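Local structure of uncharacterized protein (Sphaerobacter thermophilus, 5TGN) at residues 12-17 with 59-64; 34-37 with 41-44; 92-95 with 100-103. The protein is of unknown function but carries a SnoaL-like domain of the NTF2 clan, a cone-shaped alpha+beta fold that in relatives often encloses a ligand pocket. All coordinates share one frame; numbering follows the deposited sequence.

Interaction 1. Residues 12-17 with 59-64; sequences EYISRV and ATTAQI
I14 on helix 6-18 meets T61 and I64 on strand 60-69 in a small apolar contact, where the N-terminal helix lies against an outermost strand of the sheet. The contact buries 160 Å² in all, and the CA atoms of I14 and T61, the nearest pair across the two segments, are 7.0 Å apart. Methyl groups do the touching: I14 CG2 sits 3.8 Å from T61 CG2, while I14 CD1 reaches the same threonine methyl at 4.1 Å. The two side chains cross at about a right angle, the threonine methyl lying near both the CG2 branch and the CD1 end of the isoleucine. T61 owes its apolar face to its first torsion (chi1 -58°), which sets CG2 anti to the backbone N and offers the methyl, not the hydroxyl, to the isoleucine. I64 adds a looser apolar touch, its CD1 lying 4.3 Å from I14 CG2. Among the partly exposed residues of the helix the chemistry is polar: R16 NE forms a salt bridge to E12 OE2 at 3.1 Å, one turn back, although the N-H points poorly at the oxygen (130°) and the hydrogen bond is weak. R16 NH1 has a second carboxylate partner in D21. The last residue of the helix also ties it to the strand: N18 OD1 accepts from T61 N. W92 of strand 88-97 packs against I14, T61 and I64 alike, and L76 of strand 73-81 also touches I14, so the contact rests on the helix-facing side of the curved sheet.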
loop_
_atom_site.group_PDB
_atom_site.type_symbol
_atom_site.label_atom_id
_atom_site.label_comp_id
_atom_site.label_asym_id
_atom_site.label_seq_id
_atom_site.Cartn_x
_atom_site.Cartn_y
_atom_site.Cartn_z
ATOM N N GLU A 12 4.516 18.696 -13.378
ATOM C CA GLU A 12 3.615 19.514 -12.578
ATOM C C GLU A 12 2.928 18.680 -11.501
ATOM O O GLU A 12 2.661 19.179 -10.403
ATOM C CB GLU A 12 2.568 20.195 -13.464
ATOM C CG GLU A 12 1.698 21.181 -12.699
ATOM C CD GLU A 12 2.501 22.357 -12.145
ATOM O OE1 GLU A 12 3.627 22.611 -12.641
ATOM O OE2 GLU A 12 2.016 23.018 -11.201
ATOM N N TYR A 13 2.600 17.425 -11.811
ATOM C CA TYR A 13 2.019 16.546 -10.800
ATOM C C TYR A 13 2.951 16.438 -9.605
ATOM O O TYR A 13 2.549 16.668 -8.466
ATOM C CB TYR A 13 1.722 15.159 -11.395
ATOM C CG TYR A 13 1.268 14.191 -10.304
ATOM C CD1 TYR A 13 -0.079 14.084 -9.955
ATOM C CD2 TYR A 13 2.197 13.445 -9.571
ATOM C CE1 TYR A 13 -0.495 13.226 -8.931
ATOM C CE2 TYR A 13 1.787 12.575 -8.552
ATOM C CZ TYR A 13 0.445 12.487 -8.240
ATOM O OH TYR A 13 0.044 11.656 -7.214
ATOM N N ILE A 14 4.232 16.169 -9.858
ATOM C CA ILE A 14 5.199 16.108 -8.763
ATOM C C ILE A 14 5.252 17.436 -8.013
ATOM O O ILE A 14 5.346 17.470 -6.782
ATOM C CB ILE A 14 6.594 15.717 -9.299
ATOM C CG1 ILE A 14 6.555 14.357 -9.989
ATOM C CG2 ILE A 14 7.641 15.707 -8.145
ATOM C CD1 ILE A 14 6.210 13.176 -9.010
ATOM N N SER A 15 5.237 18.551 -8.738
ATOM C CA SER A 15 5.338 19.837 -8.050
ATOM C C SER A 15 4.133 20.051 -7.142
ATOM O O SER A 15 4.267 20.542 -6.010
ATOM C CB SER A 15 5.470 20.971 -9.074
ATOM O OG SER A 15 5.594 22.229 -8.437
ATOM N N ARG A 16 2.951 19.662 -7.617
ATOM C CA ARG A 16 1.720 19.875 -6.852
ATOM C C ARG A 16 1.669 18.985 -5.615
ATOM O O ARG A 16 1.229 19.422 -4.548
ATOM C CB ARG A 16 0.490 19.619 -7.738
ATOM C CG ARG A 16 0.249 20.634 -8.844
ATOM C CD ARG A 16 0.115 22.034 -8.311
ATOM N NE ARG A 16 1.419 22.686 -8.216
ATOM C CZ ARG A 16 1.790 23.514 -7.238
ATOM N NH1 ARG A 16 0.952 23.815 -6.243
ATOM N NH2 ARG A 16 3.016 24.036 -7.252
ATOM N N VAL A 17 2.138 17.742 -5.734
ATOM C CA VAL A 17 2.174 16.843 -4.586
ATOM C C VAL A 17 3.180 17.324 -3.537
ATOM O O VAL A 17 2.887 17.300 -2.332
ATOM C CB VAL A 17 2.455 15.406 -5.061
ATOM C CG1 VAL A 17 2.837 14.519 -3.886
ATOM C CG2 VAL A 17 1.223 14.867 -5.755
ATOM N N ALA A 59 5.945 15.009 3.114
ATOM C CA ALA A 59 6.991 14.313 2.381
ATOM C C ALA A 59 7.493 15.243 1.296
ATOM O O ALA A 59 6.786 16.156 0.873
ATOM C CB ALA A 59 6.465 13.000 1.782
ATOM N N THR A 60 8.729 15.028 0.856
ATOM C CA THR A 60 9.222 15.712 -0.329
ATOM C C THR A 60 9.652 14.678 -1.357
ATOM O O THR A 60 10.242 13.648 -1.013
ATOM C CB THR A 60 10.400 16.659 -0.022
ATOM O OG1 THR A 60 11.531 15.891 0.406
ATOM C CG2 THR A 60 10.025 17.648 1.055
ATOM N N THR A 61 9.348 14.962 -2.616
ATOM C CA THR A 61 9.616 14.077 -3.738
ATOM C C THR A 61 10.685 14.723 -4.602
ATOM O O THR A 61 10.425 15.754 -5.228
ATOM C CB THR A 61 8.348 13.852 -4.554
ATOM O OG1 THR A 61 7.321 13.307 -3.720
ATOM C CG2 THR A 61 8.640 12.934 -5.713
ATOM N N ALA A 62 11.869 14.114 -4.659
ATOM C CA ALA A 62 13.014 14.709 -5.337
ATOM C C ALA A 62 13.801 13.612 -6.068
ATOM O O ALA A 62 13.330 12.475 -6.223
ATOM C CB ALA A 62 13.885 15.480 -4.334
ATOM N N GLN A 63 15.000 13.981 -6.534
ATOM C CA GLN A 63 15.864 13.129 -7.362
ATOM C C GLN A 63 15.072 12.446 -8.476
ATOM O O GLN A 63 15.158 11.232 -8.683
ATOM C CB GLN A 63 16.591 12.090 -6.517
ATOM C CG GLN A 63 17.489 12.655 -5.417
ATOM C CD GLN A 63 18.014 11.555 -4.517
ATOM O OE1 GLN A 63 17.700 11.512 -3.329
ATOM N NE2 GLN A 63 18.793 10.641 -5.089
ATOM N N ILE A 64 14.277 13.243 -9.187
ATOM C CA ILE A 64 13.453 12.707 -10.261
ATOM C C ILE A 64 14.324 12.380 -11.464
ATOM O O ILE A 64 15.093 13.216 -11.944
ATOM C CB ILE A 64 12.351 13.696 -10.632
ATOM C CG1 ILE A 64 11.415 13.891 -9.431
ATOM C CG2 ILE A 64 11.584 13.169 -11.843
ATOM C CD1 ILE A 64 10.492 12.696 -9.191
#

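Interaction 2. Residues 34-37 with 41-44; sequences EIIA and RVYR
Strands 34-37 and 41-44 run antiparallel as the two arms of a beta hairpin, their axes 4.6 Å apart at closest approach and 166° between directions. I35 with Y43 and A37 with R41 are the hydrogen-bonded pairs; Y43 N to I35 O is the shortest of the four bonds, at 2.8 Å. E34 with R44 and I36 with V42 are the non-hydrogen-bonded pairs. The E34 and R44 side chains lie alongside each other, pointing the same way, and E34 OE1 forms a salt bridge with R44 NH1, though the modelled separation is implausibly short and its exact geometry doubtful. As modelled, the carboxylate and guanidinium planes stand 59° apart. E34 takes the crowded position between backbone N and carbonyl carbon (chi1 67°) and then extends, which carries its carboxylate over V42, whose CG1 is 3.5 Å from OE1. V42 CG2 meets I36 CG2 at 4.1 Å, continuing this face as an apolar patch. I35 and Y43 occupy the other face, their CB atoms 4.5 Å apart, beneath helix 46-54. There Y43 meets the F52 ring, while R41 turns away to F52 of the third subunit, giving it a hydrogen bond and a cation-pi contact. E34 OE2 makes a salt bridge to R103 NE; that bridge, with R44 as an added cation nearby, would probably favour the ionised form of this buried carboxylate.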
loop_
_atom_site.group_PDB
_atom_site.type_symbol
_atom_site.label_atom_id
_atom_site.label_comp_id
_atom_site.label_asym_id
_atom_site.label_seq_id
_atom_site.Cartn_x
_atom_site.Cartn_y
_atom_site.Cartn_z
ATOM N N GLU A 34 -7.652 8.584 -13.294
ATOM C CA GLU A 34 -7.538 7.831 -12.059
ATOM C C GLU A 34 -6.090 7.673 -11.619
ATOM O O GLU A 34 -5.152 7.721 -12.424
ATOM C CB GLU A 34 -8.165 6.447 -12.208
ATOM C CG GLU A 34 -7.405 5.587 -13.175
ATOM C CD GLU A 34 -8.132 4.307 -13.517
ATOM O OE1 GLU A 34 -9.380 4.271 -13.382
ATOM O OE2 GLU A 34 -7.453 3.339 -13.937
ATOM N N ILE A 35 -5.938 7.401 -10.323
ATOM C CA ILE A 35 -4.672 6.962 -9.746
ATOM C C ILE A 35 -4.848 5.529 -9.266
ATOM O O ILE A 35 -5.840 5.208 -8.598
ATOM C CB ILE A 35 -4.238 7.852 -8.576
ATOM C CG1 ILE A 35 -4.002 9.285 -9.055
ATOM C CG2 ILE A 35 -2.971 7.286 -7.921
ATOM C CD1 ILE A 35 -3.582 10.217 -7.922
ATOM N N ILE A 36 -3.902 4.665 -9.612
ATOM C CA ILE A 36 -3.860 3.303 -9.070
ATOM C C ILE A 36 -2.693 3.271 -8.103
ATOM O O ILE A 36 -1.552 3.581 -8.487
ATOM C CB ILE A 36 -3.674 2.244 -10.163
ATOM C CG1 ILE A 36 -4.577 2.537 -11.373
ATOM C CG2 ILE A 36 -3.893 0.820 -9.569
ATOM C CD1 ILE A 36 -4.767 1.297 -12.347
ATOM N N ALA A 37 -2.959 2.893 -6.875
ATOM C CA ALA A 37 -1.915 3.000 -5.866
ATOM C C ALA A 37 -2.030 1.780 -4.970
ATOM O O ALA A 37 -3.019 1.049 -5.077
ATOM C CB ALA A 37 -2.071 4.310 -5.071
ATOM N N ARG A 41 -5.720 -0.021 -4.998
ATOM C CA ARG A 41 -6.702 1.043 -4.806
ATOM C C ARG A 41 -6.772 1.905 -6.058
ATOM O O ARG A 41 -5.746 2.368 -6.563
ATOM C CB ARG A 41 -6.317 1.899 -3.598
ATOM C CG ARG A 41 -6.306 1.126 -2.278
ATOM C CD ARG A 41 -7.684 1.160 -1.565
ATOM N NE ARG A 41 -7.805 0.006 -0.670
ATOM C CZ ARG A 41 -8.857 -0.277 0.106
ATOM N NH1 ARG A 41 -9.954 0.492 0.141
ATOM N NH2 ARG A 41 -8.802 -1.351 0.873
ATOM N N VAL A 42 -7.979 2.148 -6.556
ATOM C CA VAL A 42 -8.156 2.959 -7.747
ATOM C C VAL A 42 -8.960 4.188 -7.338
ATOM O O VAL A 42 -10.138 4.081 -6.985
ATOM C CB VAL A 42 -8.848 2.181 -8.873
ATOM C CG1 VAL A 42 -9.108 3.111 -10.097
ATOM C CG2 VAL A 42 -8.012 0.920 -9.259
ATOM N N TYR A 43 -8.337 5.355 -7.402
ATOM C CA TYR A 43 -9.010 6.613 -7.077
ATOM C C TYR A 43 -9.438 7.238 -8.397
ATOM O O TYR A 43 -8.607 7.785 -9.118
ATOM C CB TYR A 43 -8.079 7.520 -6.281
ATOM C CG TYR A 43 -7.792 6.891 -4.941
ATOM C CD1 TYR A 43 -8.672 7.079 -3.872
ATOM C CD2 TYR A 43 -6.683 6.045 -4.762
ATOM C CE1 TYR A 43 -8.442 6.469 -2.656
ATOM C CE2 TYR A 43 -6.449 5.422 -3.543
ATOM C CZ TYR A 43 -7.324 5.652 -2.489
ATOM O OH TYR A 43 -7.120 5.045 -1.273
ATOM N N ARG A 44 -10.736 7.169 -8.720
ATOM C CA ARG A 44 -11.225 7.654 -10.006
ATOM C C ARG A 44 -11.964 8.975 -9.842
ATOM O O ARG A 44 -12.867 9.096 -9.006
ATOM C CB ARG A 44 -12.138 6.642 -10.706
ATOM C CG ARG A 44 -12.626 7.210 -12.132
ATOM C CD ARG A 44 -13.340 6.168 -13.020
ATOM N NE ARG A 44 -12.433 5.110 -13.472
ATOM C CZ ARG A 44 -12.321 3.923 -12.874
ATOM N NH1 ARG A 44 -11.469 3.010 -13.332
ATOM N NH2 ARG A 44 -13.062 3.645 -11.803
#

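Interaction 3. Residues 92-95 with 100-103; sequences WIFD and RIRR
F94 CG and I101 CG1 both lie anti to their carbonyl carbons (chi1 -62° and -55°), and I101 then extends through chi2, 162°, which brings its CD1 to the edge of the phenyl ring, 3.7 Å from F94 CD1. The two side chains cross obliquely. An alanine here in place of I101 would remove CG1, CG2 and CD1 and is likely to open a gap at that edge of the F94 ring. Beyond this apolar touch the backbone forms a classic beta bulge, in which R102 and R103 both face D95. D95 O accepts from R102 N at 2.7 Å and from R103 N at 3.2 Å, both donors in its carbonyl plane, and D95 N returns a nearly straight bond to R103 O, 2.8 Å away. The D95 and R103 side chains run side by side, but their charged atoms stay apart, D95 OD2 lying 4.7 Å from R103 NH1. A water spans them, donating to D95 OD2 and accepting from R103 NH1. The bulge thus grips one carbonyl twice, while any electrostatic attraction between carboxylate and guanidinium is probably relayed through the water, R103 being held directly by E34 and by E91 of the fourth subunit.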
loop_
_atom_site.group_PDB
_atom_site.type_symbol
_atom_site.label_atom_id
_atom_site.label_comp_id
_atom_site.label_asym_id
_atom_site.label_seq_id
_atom_site.Cartn_x
_atom_site.Cartn_y
_atom_site.Cartn_z
ATOM N N TRP A 92 6.481 6.531 -11.026
ATOM C CA TRP A 92 5.196 7.102 -11.440
ATOM C C TRP A 92 5.033 6.861 -12.937
ATOM O O TRP A 92 5.870 7.302 -13.730
ATOM C CB TRP A 92 5.134 8.607 -11.150
ATOM C CG TRP A 92 5.111 8.993 -9.688
ATOM C CD1 TRP A 92 4.000 9.215 -8.900
ATOM C CD2 TRP A 92 6.250 9.260 -8.854
ATOM N NE1 TRP A 92 4.387 9.575 -7.626
ATOM C CE2 TRP A 92 5.762 9.606 -7.572
ATOM C CE3 TRP A 92 7.635 9.236 -9.068
ATOM C CZ2 TRP A 92 6.619 9.931 -6.504
ATOM C CZ3 TRP A 92 8.480 9.552 -8.012
ATOM C CH2 TRP A 92 7.964 9.887 -6.739
ATOM N N ILE A 93 3.972 6.170 -13.334
ATOM C CA ILE A 93 3.717 5.907 -14.758
ATOM C C ILE A 93 2.484 6.704 -15.144
ATOM O O ILE A 93 1.394 6.407 -14.656
ATOM C CB ILE A 93 3.505 4.414 -15.051
ATOM C CG1 ILE A 93 4.703 3.586 -14.545
ATOM C CG2 ILE A 93 3.240 4.177 -16.573
ATOM C CD1 ILE A 93 4.460 2.055 -14.630
ATOM N N PHE A 94 2.642 7.706 -16.022
ATOM C CA PHE A 94 1.547 8.580 -16.449
ATOM C C PHE A 94 1.099 8.178 -17.853
ATOM O O PHE A 94 1.918 8.174 -18.783
ATOM C CB PHE A 94 1.981 10.048 -16.496
ATOM C CG PHE A 94 2.398 10.626 -15.194
ATOM C CD1 PHE A 94 1.501 11.390 -14.439
ATOM C CD2 PHE A 94 3.702 10.476 -14.736
ATOM C CE1 PHE A 94 1.900 11.969 -13.221
ATOM C CE2 PHE A 94 4.101 11.024 -13.505
ATOM C CZ PHE A 94 3.216 11.761 -12.751
ATOM N N ASP A 95 -0.189 7.857 -18.014
ATOM C CA ASP A 95 -0.813 7.737 -19.338
ATOM C C ASP A 95 -1.602 9.013 -19.615
ATOM O O ASP A 95 -2.478 9.385 -18.825
ATOM C CB ASP A 95 -1.737 6.511 -19.420
ATOM C CG ASP A 95 -1.004 5.202 -19.108
ATOM O OD1 ASP A 95 -0.026 4.887 -19.826
ATOM O OD2 ASP A 95 -1.379 4.499 -18.133
ATOM N N ARG A 100 -4.476 15.803 -20.729
ATOM C CA ARG A 100 -4.676 15.492 -19.316
ATOM C C ARG A 100 -4.199 14.082 -19.028
ATOM O O ARG A 100 -4.043 13.269 -19.934
ATOM C CB ARG A 100 -6.139 15.634 -18.885
ATOM C CG ARG A 100 -6.620 17.075 -18.909
ATOM C CD ARG A 100 -8.037 17.231 -18.400
ATOM N NE ARG A 100 -8.405 18.640 -18.274
ATOM C CZ ARG A 100 -8.521 19.277 -17.115
ATOM N NH1 ARG A 100 -8.322 18.621 -15.985
ATOM N NH2 ARG A 100 -8.862 20.562 -17.092
ATOM N N ILE A 101 -3.997 13.798 -17.744
ATOM C CA ILE A 101 -3.638 12.454 -17.285
ATOM C C ILE A 101 -4.884 11.583 -17.251
ATOM O O ILE A 101 -5.869 11.903 -16.572
ATOM C CB ILE A 101 -2.968 12.492 -15.901
ATOM C CG1 ILE A 101 -1.755 13.435 -15.911
ATOM C CG2 ILE A 101 -2.519 11.094 -15.515
ATOM C CD1 ILE A 101 -1.288 13.878 -14.472
ATOM N N ARG A 102 -4.851 10.484 -18.002
ATOM C CA ARG A 102 -5.919 9.499 -17.929
ATOM C C ARG A 102 -5.673 8.528 -16.785
ATOM O O ARG A 102 -6.618 8.101 -16.110
ATOM C CB ARG A 102 -6.041 8.752 -19.255
ATOM C CG ARG A 102 -6.571 9.669 -20.367
ATOM C CD ARG A 102 -7.436 8.943 -21.403
ATOM N NE ARG A 102 -8.463 8.121 -20.771
ATOM C CZ ARG A 102 -9.600 8.596 -20.275
ATOM N NH1 ARG A 102 -10.472 7.773 -19.714
ATOM N NH2 ARG A 102 -9.860 9.892 -20.338
ATOM N N ARG A 103 -4.420 8.157 -16.555
ATOM C CA ARG A 103 -4.151 7.248 -15.464
ATOM C C ARG A 103 -2.747 7.494 -14.946
ATOM O O ARG A 103 -1.808 7.695 -15.725
ATOM C CB ARG A 103 -4.311 5.782 -15.891
ATOM C CG ARG A 103 -3.806 4.766 -14.827
ATOM C CD ARG A 103 -3.727 3.372 -15.474
ATOM N NE ARG A 103 -5.035 2.733 -15.605
ATOM C CZ ARG A 103 -5.253 1.599 -16.268
ATOM N NH1 ARG A 103 -4.251 1.002 -16.904
ATOM N NH2 ARG A 103 -6.461 1.043 -16.275
HETATM O O HOH W 1 -1.781 1.850 -17.983
#

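All three interactions reach one curved sheet. Interaction 1 joins a helix to an outermost strand mainly through methyl groups, whereas interactions 2 and 3 are hairpin pairings built on backbone hydrogen bonds. Interaction 2 is a buried contact although it lies farthest from the chain's centre, other subunits adjoining it; the other two are partly buried. Strands 33-37 and 100-108 are neighbours, and a salt bridge, E34 OE2 to R103 NE, 3.0 Å, links interactions 2 and 3. Interaction 3 meets interaction 1 through apolar packing: T61 CG2 lies 3.3 Å from W92 CH2. The E34-R103 face thus carries charge and reaches E91 of the fourth subunit, while apolar groups fill the join between helix and sheet.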